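Local coordinates for protein acyl-CoA thioesterase YbgC (Helicobacter pylori, PDB 2PZH) that hydrolyses the thioester bond of acyl-CoAs, preferring long-chain fatty acyl and benzoyl substrates, and may take part in phospholipid metabolism, at residues V80-F85 / I109-V114; G65-I70 / C90-S95; P42-G47 / A123-F128. All coordinates share one frame; numbering follows the deposited sequence.

Interaction 1. Residues V80-F85 / I109-V114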
ATOM      1  N   VAL A  80      -4.009  31.031  -5.324  1.00 28.22           N
ATOM      2  CA  VAL A  80      -3.796  29.914  -6.247  1.00 27.43           C
ATOM      3  C   VAL A  80      -3.129  28.667  -5.626  1.00 26.29           C
ATOM      4  O   VAL A  80      -3.100  27.596  -6.244  1.00 26.14           O
ATOM      5  CB  VAL A  80      -2.969  30.382  -7.467  1.00 28.61           C
ATOM      6  CG1 VAL A  80      -2.949  29.316  -8.557  1.00 28.92           C
ATOM      7  CG2 VAL A  80      -3.549  31.682  -8.010  1.00 28.83           C
ATOM      8  N   PHE A  81      -2.596  28.799  -4.415  1.00 24.69           N
ATOM      9  CA  PHE A  81      -1.940  27.655  -3.783  1.00 23.15           C
ATOM     10  C   PHE A  81      -1.920  27.722  -2.258  1.00 21.58           C
ATOM     11  O   PHE A  81      -2.174  28.771  -1.650  1.00 20.29           O
ATOM     12  CB  PHE A  81      -0.526  27.429  -4.367  1.00 24.83           C
ATOM     13  CG  PHE A  81       0.508  28.429  -3.908  1.00 26.15           C
ATOM     14  CD1 PHE A  81       1.073  28.339  -2.644  1.00 26.23           C
ATOM     15  CD2 PHE A  81       0.940  29.440  -4.753  1.00 27.16           C
ATOM     16  CE1 PHE A  81       2.028  29.241  -2.219  1.00 26.51           C
ATOM     17  CE2 PHE A  81       1.902  30.348  -4.337  1.00 27.14           C
ATOM     18  CZ  PHE A  81       2.449  30.250  -3.066  1.00 26.93           C
ATOM     19  N   VAL A  82      -1.638  26.583  -1.635  1.00 18.53           N
ATOM     20  CA  VAL A  82      -1.456  26.553  -0.197  1.00 17.84           C
ATOM     21  C   VAL A  82      -0.234  25.713   0.141  1.00 17.70           C
ATOM     22  O   VAL A  82       0.023  24.691  -0.505  1.00 17.59           O
ATOM     23  CB  VAL A  82      -2.709  25.994   0.510  1.00 17.43           C
ATOM     24  CG1 VAL A  82      -3.066  24.591  -0.043  1.00 17.36           C
ATOM     25  CG2 VAL A  82      -2.528  26.002   2.035  1.00 17.26           C
ATOM     26  N   VAL A  83       0.526  26.150   1.136  1.00 17.13           N
ATOM     27  CA  VAL A  83       1.637  25.359   1.616  1.00 17.74           C
ATOM     28  C   VAL A  83       1.357  24.953   3.051  1.00 17.51           C
ATOM     29  O   VAL A  83       1.062  25.792   3.908  1.00 17.39           O
ATOM     30  CB  VAL A  83       2.980  26.115   1.521  1.00 17.97           C
ATOM     31  CG1 VAL A  83       4.116  25.259   2.060  1.00 18.06           C
ATOM     32  CG2 VAL A  83       3.266  26.538   0.072  1.00 18.47           C
ATOM     33  N   LEU A  84       1.452  23.655   3.313  1.00 15.52           N
ATOM     34  CA  LEU A  84       1.200  23.120   4.639  1.00 17.31           C
ATOM     35  C   LEU A  84       2.473  22.589   5.257  1.00 17.41           C
ATOM     36  O   LEU A  84       3.319  21.999   4.571  1.00 17.68           O
ATOM     37  CB  LEU A  84       0.195  21.970   4.583  1.00 17.47           C
ATOM     38  CG  LEU A  84      -1.275  22.293   4.337  1.00 18.81           C
ATOM     39  CD1 LEU A  84      -1.503  22.542   2.890  1.00 20.17           C
ATOM     40  CD2 LEU A  84      -2.160  21.138   4.804  1.00 19.43           C
ATOM     41  N   PHE A  85       2.603  22.775   6.563  1.00 17.00           N
ATOM     42  CA  PHE A  85       3.658  22.127   7.303  1.00 17.55           C
ATOM     43  C   PHE A  85       3.047  21.019   8.143  1.00 16.92           C
ATOM     44  O   PHE A  85       2.088  21.250   8.871  1.00 16.70           O
ATOM     45  CB  PHE A  85       4.378  23.117   8.220  1.00 20.00           C
ATOM     46  CG  PHE A  85       5.517  22.505   8.964  1.00 21.94           C
ATOM     47  CD1 PHE A  85       6.519  21.848   8.276  1.00 23.03           C
ATOM     48  CD2 PHE A  85       5.588  22.575  10.345  1.00 23.30           C
ATOM     49  CE1 PHE A  85       7.574  21.262   8.940  1.00 23.13           C
ATOM     50  CE2 PHE A  85       6.649  21.993  11.024  1.00 23.43           C
ATOM     51  CZ  PHE A  85       7.641  21.340  10.317  1.00 23.12           C
ATOM     52  N   ILE A 109       4.604  20.769   2.244  1.00 14.38           N
ATOM     53  CA  ILE A 109       3.983  20.331   1.002  1.00 14.96           C
ATOM     54  C   ILE A 109       3.188  21.464   0.393  1.00 15.84           C
ATOM     55  O   ILE A 109       2.400  22.121   1.088  1.00 14.41           O
ATOM     56  CB  ILE A 109       3.058  19.134   1.256  1.00 15.27           C
ATOM     57  CG1 ILE A 109       3.846  18.033   1.980  1.00 16.55           C
ATOM     58  CG2 ILE A 109       2.470  18.628  -0.072  1.00 16.01           C
ATOM     59  CD1 ILE A 109       2.993  16.960   2.629  1.00 18.51           C
ATOM     60  N   LYS A 110       3.395  21.681  -0.903  1.00 16.52           N
ATOM     61  CA  LYS A 110       2.696  22.717  -1.650  1.00 17.52           C
ATOM     62  C   LYS A 110       1.646  22.086  -2.566  1.00 17.33           C
ATOM     63  O   LYS A 110       1.920  21.098  -3.243  1.00 16.16           O
ATOM     64  CB  LYS A 110       3.701  23.518  -2.475  1.00 18.27           C
ATOM     65  CG  LYS A 110       3.106  24.652  -3.309  1.00 20.24           C
ATOM     66  CD  LYS A 110       4.237  25.481  -3.933  1.00 21.32           C
ATOM     67  CE  LYS A 110       3.719  26.693  -4.676  1.00 24.60           C
ATOM     68  NZ  LYS A 110       3.406  26.366  -6.090  1.00 26.73           N
ATOM     69  N   PHE A 111       0.445  22.650  -2.543  1.00 17.08           N
ATOM     70  CA  PHE A 111      -0.669  22.177  -3.351  1.00 18.75           C
ATOM     71  C   PHE A 111      -1.148  23.316  -4.234  1.00 19.08           C
ATOM     72  O   PHE A 111      -1.136  24.470  -3.814  1.00 20.11           O
ATOM     73  CB  PHE A 111      -1.833  21.738  -2.467  1.00 20.05           C
ATOM     74  CG  PHE A 111      -1.471  20.694  -1.465  1.00 20.16           C
ATOM     75  CD1 PHE A 111      -1.634  19.353  -1.751  1.00 21.96           C
ATOM     76  CD2 PHE A 111      -0.965  21.062  -0.223  1.00 21.08           C
ATOM     77  CE1 PHE A 111      -1.279  18.400  -0.816  1.00 21.64           C
ATOM     78  CE2 PHE A 111      -0.612  20.125   0.705  1.00 20.76           C
ATOM     79  CZ  PHE A 111      -0.773  18.787   0.413  1.00 21.37           C
ATOM     80  N   GLY A 112      -1.559  22.988  -5.448  1.00 19.11           N
ATOM     81  CA  GLY A 112      -2.302  23.924  -6.284  1.00 21.14           C
ATOM     82  C   GLY A 112      -3.731  23.426  -6.390  1.00 21.78           C
ATOM     83  O   GLY A 112      -4.038  22.327  -5.944  1.00 22.28           O
ATOM     84  N   PHE A 113      -4.615  24.233  -6.965  1.00 22.91           N
ATOM     85  CA  PHE A 113      -5.966  23.770  -7.267  1.00 23.84           C
ATOM     86  C   PHE A 113      -6.140  23.856  -8.779  1.00 24.69           C
ATOM     87  O   PHE A 113      -5.703  24.818  -9.406  1.00 23.91           O
ATOM     88  CB  PHE A 113      -7.017  24.608  -6.534  1.00 24.91           C
ATOM     89  CG  PHE A 113      -8.347  23.919  -6.383  1.00 24.68           C
ATOM     90  CD1 PHE A 113      -8.535  22.953  -5.399  1.00 25.01           C
ATOM     91  CD2 PHE A 113      -9.414  24.244  -7.208  1.00 25.08           C
ATOM     92  CE1 PHE A 113      -9.766  22.310  -5.243  1.00 24.89           C
ATOM     93  CE2 PHE A 113     -10.649  23.607  -7.062  1.00 25.33           C
ATOM     94  CZ  PHE A 113     -10.825  22.635  -6.074  1.00 25.37           C
ATOM     95  N   VAL A 114      -6.732  22.826  -9.369  1.00 25.45           N
ATOM     96  CA  VAL A 114      -6.787  22.738 -10.827  1.00 27.37           C
ATOM     97  C   VAL A 114      -8.134  22.211 -11.304  1.00 28.45           C
ATOM     98  O   VAL A 114      -8.832  21.524 -10.563  1.00 27.97           O
ATOM     99  CB  VAL A 114      -5.655  21.819 -11.374  1.00 27.62           C
ATOM    100  CG1 VAL A 114      -4.277  22.455 -11.135  1.00 27.76           C
ATOM    101  CG2 VAL A 114      -5.733  20.447 -10.739  1.00 27.91           C
TER

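Interaction 2. Residues G65-I70 / C90-S95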
ATOM      1  N   GLY A  65       2.717  -0.780  16.544  1.00 12.15           N
ATOM      2  CA  GLY A  65       1.930  -0.587  17.761  1.00 12.13           C
ATOM      3  C   GLY A  65       1.965   0.817  18.327  1.00 11.55           C
ATOM      4  O   GLY A  65       1.191   1.160  19.205  1.00 11.39           O
ATOM      5  N   GLN A  66       2.883   1.630  17.842  1.00 10.93           N
ATOM      6  CA  GLN A  66       2.950   3.016  18.290  1.00 11.24           C
ATOM      7  C   GLN A  66       1.750   3.819  17.790  1.00 11.45           C
ATOM      8  O   GLN A  66       1.124   3.470  16.793  1.00 10.69           O
ATOM      9  CB  GLN A  66       4.266   3.635  17.819  1.00 11.39           C
ATOM     10  CG  GLN A  66       5.474   3.018  18.521  1.00 13.36           C
ATOM     11  CD  GLN A  66       6.784   3.663  18.133  1.00 14.45           C
ATOM     12  OE1 GLN A  66       6.920   4.238  17.048  1.00 15.91           O
ATOM     13  NE2 GLN A  66       7.751   3.584  19.026  1.00 15.68           N
ATOM     14  N   VAL A  67       1.414   4.883  18.514  1.00 10.82           N
ATOM     15  CA  VAL A  67       0.401   5.833  18.062  1.00 10.94           C
ATOM     16  C   VAL A  67       1.107   7.122  17.697  1.00 11.23           C
ATOM     17  O   VAL A  67       1.910   7.657  18.476  1.00 12.54           O
ATOM     18  CB  VAL A  67      -0.695   6.054  19.128  1.00 10.70           C
ATOM     19  CG1 VAL A  67      -1.744   7.091  18.650  1.00 11.87           C
ATOM     20  CG2 VAL A  67      -1.377   4.678  19.447  1.00 11.92           C
ATOM     21  N   LEU A  68       0.846   7.589  16.488  1.00 10.75           N
ATOM     22  CA  LEU A  68       1.526   8.752  15.953  1.00 10.67           C
ATOM     23  C   LEU A  68       0.531   9.886  15.893  1.00 11.08           C
ATOM     24  O   LEU A  68      -0.634   9.686  15.605  1.00 11.56           O
ATOM     25  CB  LEU A  68       2.056   8.470  14.538  1.00 11.31           C
ATOM     26  CG  LEU A  68       2.935   7.220  14.370  1.00 10.66           C
ATOM     27  CD1 LEU A  68       3.512   7.116  12.966  1.00 12.97           C
ATOM     28  CD2 LEU A  68       4.054   7.210  15.430  1.00 10.93           C
ATOM     29  N   GLU A  69       0.995  11.087  16.188  1.00 11.80           N
ATOM     30  CA  GLU A  69       0.121  12.238  16.126  1.00 12.76           C
ATOM     31  C   GLU A  69       0.578  13.100  14.967  1.00 12.61           C
ATOM     32  O   GLU A  69       1.748  13.467  14.884  1.00 11.45           O
ATOM     33  CB  GLU A  69       0.226  13.021  17.435  1.00 14.10           C
ATOM     34  CG  GLU A  69      -0.632  14.242  17.473  1.00 16.90           C
ATOM     35  CD  GLU A  69      -0.686  14.822  18.861  1.00 18.22           C
ATOM     36  OE1 GLU A  69      -1.612  14.441  19.596  1.00 19.89           O
ATOM     37  OE2 GLU A  69       0.213  15.619  19.219  1.00 18.65           O
ATOM     38  N   ILE A  70      -0.350  13.434  14.077  1.00 12.36           N
ATOM     39  CA  ILE A  70      -0.028  14.276  12.948  1.00 13.13           C
ATOM     40  C   ILE A  70      -0.499  15.699  13.241  1.00 14.23           C
ATOM     41  O   ILE A  70      -1.690  15.950  13.434  1.00 13.77           O
ATOM     42  CB  ILE A  70      -0.652  13.753  11.625  1.00 15.61           C
ATOM     43  CG1 ILE A  70      -0.184  12.325  11.356  1.00 16.70           C
ATOM     44  CG2 ILE A  70      -0.169  14.570  10.484  1.00 15.77           C
ATOM     45  CD1 ILE A  70      -0.907  11.299  12.138  1.00 18.64           C
ATOM     46  N   CYS A  90       5.618  10.540  17.644  1.00 11.93           N
ATOM     47  CA  CYS A  90       5.140   9.359  18.342  1.00 13.42           C
ATOM     48  C   CYS A  90       4.709   9.803  19.711  1.00 13.16           C
ATOM     49  O   CYS A  90       5.519  10.397  20.438  1.00 13.48           O
ATOM     50  CB  CYS A  90       6.230   8.299  18.513  1.00 12.75           C
ATOM     51  SG  CYS A  90       5.637   6.892  19.449  1.00 14.41           S
ATOM     52  N   ILE A  91       3.458   9.513  20.075  1.00 12.53           N
ATOM     53  CA  ILE A  91       2.933   9.920  21.392  1.00 12.14           C
ATOM     54  C   ILE A  91       2.603   8.771  22.333  1.00 13.28           C
ATOM     55  O   ILE A  91       2.369   9.005  23.525  1.00 13.87           O
ATOM     56  CB  ILE A  91       1.672  10.831  21.260  1.00 11.14           C
ATOM     57  CG1 ILE A  91       0.537  10.073  20.559  1.00 11.26           C
ATOM     58  CG2 ILE A  91       2.026  12.138  20.543  1.00 12.06           C
ATOM     59  CD1 ILE A  91      -0.808  10.844  20.509  1.00 12.11           C
ATOM     60  N   GLN A  92       2.547   7.549  21.810  1.00 12.99           N
ATOM     61  CA  GLN A  92       2.294   6.369  22.636  1.00 14.82           C
ATOM     62  C   GLN A  92       3.044   5.181  22.067  1.00 16.13           C
ATOM     63  O   GLN A  92       3.258   5.112  20.854  1.00 14.46           O
ATOM     64  CB  GLN A  92       0.810   5.997  22.636  1.00 16.95           C
ATOM     65  CG  GLN A  92      -0.126   7.048  23.113  1.00 19.76           C
ATOM     66  CD  GLN A  92      -1.569   6.568  23.062  1.00 21.73           C
ATOM     67  OE1 GLN A  92      -1.855   5.375  23.296  1.00 21.82           O
ATOM     68  NE2 GLN A  92      -2.485   7.488  22.744  1.00 21.62           N
ATOM     69  N   ASN A  93       3.431   4.250  22.929  1.00 16.14           N
ATOM     70  CA  ASN A  93       3.948   2.962  22.446  1.00 17.20           C
ATOM     71  C   ASN A  93       2.874   1.893  22.658  1.00 17.35           C
ATOM     72  O   ASN A  93       1.845   2.177  23.279  1.00 17.52           O
ATOM     73  CB  ASN A  93       5.281   2.626  23.102  1.00 18.40           C
ATOM     74  CG  ASN A  93       5.231   2.743  24.628  1.00 18.04           C
ATOM     75  OD1 ASN A  93       4.415   2.097  25.265  1.00 16.80           O
ATOM     76  ND2 ASN A  93       6.100   3.581  25.200  1.00 18.84           N
ATOM     77  N   ALA A  94       3.076   0.674  22.141  1.00 17.17           N
ATOM     78  CA  ALA A  94       2.037  -0.347  22.283  1.00 18.15           C
ATOM     79  C   ALA A  94       1.818  -0.756  23.732  1.00 18.71           C
ATOM     80  O   ALA A  94       0.715  -1.162  24.091  1.00 19.72           O
ATOM     81  CB  ALA A  94       2.333  -1.580  21.429  1.00 19.53           C
ATOM     82  N   SER A  95       2.859  -0.624  24.559  1.00 18.54           N
ATOM     83  CA  SER A  95       2.787  -1.039  25.971  1.00 18.90           C
ATOM     84  C   SER A  95       2.108   0.013  26.854  1.00 18.82           C
ATOM     85  O   SER A  95       1.849  -0.240  28.030  1.00 17.67           O
ATOM     86  CB  SER A  95       4.178  -1.342  26.533  1.00 19.31           C
ATOM     87  OG  SER A  95       4.819  -2.379  25.800  1.00 20.77           O
TER

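Interaction 3. Residues P42-G47 / A123-F128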
ATOM      1  N   PRO A  42     -12.370  16.836  -0.044  1.00 23.29           N
ATOM      2  CA  PRO A  42     -11.402  17.871  -0.435  1.00 23.58           C
ATOM      3  C   PRO A  42     -11.317  18.057  -1.948  1.00 24.30           C
ATOM      4  O   PRO A  42     -10.223  18.153  -2.513  1.00 23.74           O
ATOM      5  CB  PRO A  42     -10.081  17.342   0.118  1.00 23.49           C
ATOM      6  CG  PRO A  42     -10.239  15.868   0.116  1.00 23.63           C
ATOM      7  CD  PRO A  42     -11.707  15.562   0.291  1.00 23.05           C
ATOM      8  N   GLU A  43     -12.482  18.115  -2.581  1.00 25.76           N
ATOM      9  CA  GLU A  43     -12.601  18.306  -4.022  1.00 27.33           C
ATOM     10  C   GLU A  43     -14.010  18.818  -4.270  1.00 27.98           C
ATOM     11  O   GLU A  43     -14.884  18.669  -3.406  1.00 27.47           O
ATOM     12  CB  GLU A  43     -12.380  16.979  -4.758  1.00 27.70           C
ATOM     13  CG  GLU A  43     -13.162  15.810  -4.168  1.00 28.38           C
ATOM     14  CD  GLU A  43     -13.016  14.516  -4.964  1.00 28.64           C
ATOM     15  OE1 GLU A  43     -13.697  14.373  -6.008  1.00 29.97           O
ATOM     16  OE2 GLU A  43     -12.250  13.630  -4.528  1.00 28.56           O
ATOM     17  N   ASN A  44     -14.240  19.430  -5.427  1.00 29.88           N
ATOM     18  CA  ASN A  44     -15.573  19.957  -5.737  1.00 32.06           C
ATOM     19  C   ASN A  44     -15.985  19.748  -7.199  1.00 33.55           C
ATOM     20  O   ASN A  44     -15.276  19.081  -7.957  1.00 33.11           O
ATOM     21  CB  ASN A  44     -15.709  21.427  -5.304  1.00 33.10           C
ATOM     22  CG  ASN A  44     -15.151  22.404  -6.325  1.00 33.90           C
ATOM     23  OD1 ASN A  44     -14.258  22.073  -7.101  1.00 34.74           O
ATOM     24  ND2 ASN A  44     -15.683  23.624  -6.327  1.00 35.13           N
ATOM     25  N   GLU A  45     -17.125  20.327  -7.580  1.00 35.54           N
ATOM     26  CA  GLU A  45     -17.760  20.042  -8.876  1.00 37.51           C
ATOM     27  C   GLU A  45     -16.892  20.299 -10.118  1.00 37.90           C
ATOM     28  O   GLU A  45     -17.102  19.663 -11.156  1.00 38.90           O
ATOM     29  CB  GLU A  45     -19.109  20.768  -9.000  1.00 39.14           C
ATOM     30  CG  GLU A  45     -19.101  22.034  -9.866  1.00 40.92           C
ATOM     31  CD  GLU A  45     -18.569  23.272  -9.146  1.00 42.11           C
ATOM     32  OE1 GLU A  45     -18.154  23.167  -7.971  1.00 42.69           O
ATOM     33  OE2 GLU A  45     -18.568  24.362  -9.765  1.00 42.84           O
ATOM     34  N   GLU A  46     -15.936  21.221 -10.033  1.00 37.72           N
ATOM     35  CA  GLU A  46     -14.995  21.409 -11.148  1.00 37.74           C
ATOM     36  C   GLU A  46     -13.540  21.693 -10.741  1.00 35.87           C
ATOM     37  O   GLU A  46     -12.820  22.405 -11.448  1.00 36.45           O
ATOM     38  CB  GLU A  46     -15.494  22.479 -12.123  1.00 38.78           C
ATOM     39  CG  GLU A  46     -16.571  21.999 -13.091  1.00 39.76           C
ATOM     40  CD  GLU A  46     -16.976  23.077 -14.074  1.00 39.99           C
ATOM     41  OE1 GLU A  46     -16.925  24.271 -13.694  1.00 41.16           O
ATOM     42  OE2 GLU A  46     -17.341  22.735 -15.221  1.00 40.78           O
ATOM     43  N   GLY A  47     -13.097  21.127  -9.622  1.00 33.61           N
ATOM     44  CA  GLY A  47     -11.711  21.309  -9.222  1.00 30.10           C
ATOM     45  C   GLY A  47     -11.224  20.302  -8.206  1.00 28.36           C
ATOM     46  O   GLY A  47     -12.020  19.681  -7.503  1.00 26.81           O
ATOM     47  N   ALA A 123      -8.228  29.259  -8.971  1.00 29.40           N
ATOM     48  CA  ALA A 123      -8.204  29.717  -7.590  1.00 29.03           C
ATOM     49  C   ALA A 123      -8.728  28.623  -6.675  1.00 28.93           C
ATOM     50  O   ALA A 123      -9.599  27.839  -7.062  1.00 29.34           O
ATOM     51  CB  ALA A 123      -9.036  30.976  -7.437  1.00 29.16           C
ATOM     52  N   ILE A 124      -8.189  28.563  -5.460  1.00 28.60           N
ATOM     53  CA  ILE A 124      -8.744  27.685  -4.441  1.00 28.62           C
ATOM     54  C   ILE A 124     -10.190  28.156  -4.182  1.00 28.98           C
ATOM     55  O   ILE A 124     -10.438  29.356  -4.078  1.00 29.92           O
ATOM     56  CB  ILE A 124      -7.877  27.712  -3.155  1.00 28.34           C
ATOM     57  CG1 ILE A 124      -6.517  27.052  -3.425  1.00 28.10           C
ATOM     58  CG2 ILE A 124      -8.578  27.003  -2.008  1.00 28.43           C
ATOM     59  CD1 ILE A 124      -5.448  27.348  -2.385  1.00 27.97           C
ATOM     60  N   PRO A 125     -11.157  27.218  -4.121  1.00 28.99           N
ATOM     61  CA  PRO A 125     -12.536  27.640  -3.871  1.00 29.33           C
ATOM     62  C   PRO A 125     -12.632  28.445  -2.578  1.00 29.77           C
ATOM     63  O   PRO A 125     -11.949  28.123  -1.604  1.00 29.46           O
ATOM     64  CB  PRO A 125     -13.283  26.317  -3.713  1.00 29.13           C
ATOM     65  CG  PRO A 125     -12.458  25.318  -4.463  1.00 29.45           C
ATOM     66  CD  PRO A 125     -11.042  25.756  -4.272  1.00 29.45           C
ATOM     67  N   LYS A 126     -13.476  29.473  -2.567  1.00 30.57           N
ATOM     68  CA  LYS A 126     -13.636  30.322  -1.385  1.00 31.94           C
ATOM     69  C   LYS A 126     -13.980  29.535  -0.116  1.00 31.17           C
ATOM     70  O   LYS A 126     -13.464  29.837   0.962  1.00 31.46           O
ATOM     71  CB  LYS A 126     -14.659  31.437  -1.643  1.00 32.63           C
ATOM     72  CG  LYS A 126     -14.085  32.630  -2.424  1.00 33.89           C
ATOM     73  CD  LYS A 126     -15.180  33.599  -2.873  1.00 34.28           C
ATOM     74  CE  LYS A 126     -15.903  33.113  -4.134  1.00 35.49           C
ATOM     75  NZ  LYS A 126     -16.803  31.954  -3.875  1.00 36.03           N
ATOM     76  N   LEU A 127     -14.836  28.525  -0.247  1.00 30.79           N
ATOM     77  CA  LEU A 127     -15.214  27.688   0.895  1.00 30.91           C
ATOM     78  C   LEU A 127     -14.033  26.870   1.437  1.00 30.45           C
ATOM     79  O   LEU A 127     -13.936  26.633   2.644  1.00 30.22           O
ATOM     80  CB  LEU A 127     -16.379  26.760   0.533  1.00 31.30           C
ATOM     81  CG  LEU A 127     -17.775  27.378   0.407  1.00 32.02           C
ATOM     82  CD1 LEU A 127     -18.734  26.417  -0.297  1.00 32.51           C
ATOM     83  CD2 LEU A 127     -18.322  27.776   1.784  1.00 32.13           C
ATOM     84  N   PHE A 128     -13.139  26.440   0.547  1.00 29.91           N
ATOM     85  CA  PHE A 128     -11.979  25.660   0.962  1.00 29.71           C
ATOM     86  C   PHE A 128     -10.921  26.577   1.560  1.00 29.81           C
ATOM     87  O   PHE A 128     -10.199  26.186   2.469  1.00 28.97           O
ATOM     88  CB  PHE A 128     -11.388  24.849  -0.198  1.00 30.30           C
ATOM     89  CG  PHE A 128     -12.220  23.658  -0.604  1.00 30.60           C
ATOM     90  CD1 PHE A 128     -13.195  23.149   0.243  1.00 30.81           C
ATOM     91  CD2 PHE A 128     -12.011  23.037  -1.826  1.00 30.81           C
ATOM     92  CE1 PHE A 128     -13.967  22.046  -0.130  1.00 31.02           C
ATOM     93  CE2 PHE A 128     -12.768  21.941  -2.207  1.00 30.79           C
ATOM     94  CZ  PHE A 128     -13.745  21.441  -1.358  1.00 31.04           C
TER

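Interaction 1. Residues V80-F85 / I109-V114
Val-82 and Leu-84 pair antiparallel with Phe-111 and Ile-109 through four backbone hydrogen bonds, the two strand segments running at 156° to each other with a closest axis approach of 4.8 Å. Each of these two pairs is closed by a bond in both directions; in the Val-82 pair, Phe-111 N to Val-82 O measures 2.9 Å and Val-82 N to Phe-111 O is a little longer at 3.1 Å. Between them stands the non-hydrogen-bonded pair of Val-83 and Lys-110, where Val-83 CA approaches Ile-109 O to 3.4 Å in a CA-H...O contact.

The side chains divide between the two faces. On the face of Phe-81, Val-83 and Lys-110, the lysine chain first passes Val-83 CG2 with its CG, at 3.9 Å, then reaches over the phenyl ring. Its CE lies 3.7 Å from the Phe-81 ring centroid, close to the normal, as a CH-pi contact. The bend at its last torsion (chi4 -88°) brings NZ over the same ring, 4.4 Å from the centroid, which meets the geometry of a cation-pi interaction. On the other face, Leu-84 CD1 comes within 3.4 Å of Phe-111 CE2, the two side chains crossing at about a right angle, while Val-82 CG1 packs on Phe-111 CB. Arg-31 of helix 22-36 touches Leu-84, Ile-109 and Phe-111, which identifies this as the helix-facing side. A curved antiparallel sheet wrapped around a long helix is the hallmark of the hot-dog fold, and this hairpin of strands 81-92 and 102-114 forms part of it.

Interaction 2. Residues G65-I70 / C90-S95
A classic beta bulge interrupts the hairpin of strands 67-77 and 81-92, with Ile-91 and Gln-92 both facing Val-67. The evidence lies at Val-67 O, which receives Ile-91 N at 2.9 Å and, weakly, Gln-92 N at 3.4 Å. Val-67 N returns a bond to Gln-92 O at 3.0 Å, but the donor stands 42° out of the carbonyl plane. The register accordingly slips by one residue, from Val-67 opposite Gln-92 to Leu-68 opposite Cys-90, and the segments diverge from antiparallel, at 132°.

Val-67 and Gln-92 lie side by side and point the same way, CB to CB 3.8 Å, with the amide of Gln-92 beside the two methyls of the valine. On the face of Leu-68 and Cys-90, Leu-68 CD2 packs against Cys-90 CB. Cys-90 SG sits over the flat face of the Gln-66 amide, 3.7 Å from CD, put there by SG lying anti to the backbone N (chi1 177°); Ser-63 N hydrogen-bonds the OE1 of that amide. Ile-91 crosses Glu-69 at about a right angle and sets CG2 3.7 Å from Glu-69 CB, while the glutamate carboxylate forms a salt bridge with Arg-71. Farther along, Ala-94 CB sits 3.8 Å from Gly-65 CA, directly against the glycine backbone. Ala-94 packs in addition on Leu-41 of the second subunit. The extra residue on the 90-92 side and the twist that accompanies it are typical of a classic bulge in an antiparallel hairpin, here near one end of the hot-dog sheet.

Interaction 3. Residues P42-G47 / A123-F128
Packing is the one kind of interaction that joins residues 42-44 to Pro-125 and Phe-128, and the interface is small, burying 150 Å² in all. Phe-128 gives the largest single share, 59 Å². Its ring turns an edge to the Glu-43 peptide: CZ is 3.6 Å from Glu-43 O and CE2 3.9 Å from Glu-43 C. Its CG is anti to the carbonyl carbon (chi1 -73°), which directs the ring from the first turn of helix 126-133 across to this backbone. A second, looser touch places Asn-44 ND2 4.1 Å from Pro-125 CG, the two side chains crossing obliquely.

Polar bonds operate within and around the 42-47 turn. Asn-44 N donates to Gly-47 O at 3.0 Å, and Asn-44 OD1 accepts a weak bond from Glu-46 N. The Glu-43 carboxylate pairs with Arg-116 and hydrogen-bonds Tyr-9 of the second subunit.

Pro-125 occupies the N-cap position of helix 126-133. Phe-113 of strand 102-114 touches both Asn-44 and Pro-125, whereas Phe-128 meets Phe-35 of helix 22-36 edge-to-face, so the start of the C-terminal helix packs against helix 22-36, the 42-47 turn and the end of strand 102-114.

In the fold
Strand 81-92 carries both hairpin contacts: its beginning pairs with strand 102-114 in interaction 1 and its end with strand 67-77 in interaction 2. Their centres are 28 Å apart, on opposite sides of the chain's centre, and their segments alternate along the sequence. Interaction 3 brings together residues on either side of both in sequence, 42-47 before and 123-128 after. Its centre is 12 Å from that of interaction 1, and they touch where Phe-113 CZ meets Pro-125 CG at 3.5 Å; interaction 2 lies 34 Å from it, centre to centre. Interactions 2 and 3 both reach the second subunit, so contacts at two distant ends of the subunit both border the same neighbour in the tetramer.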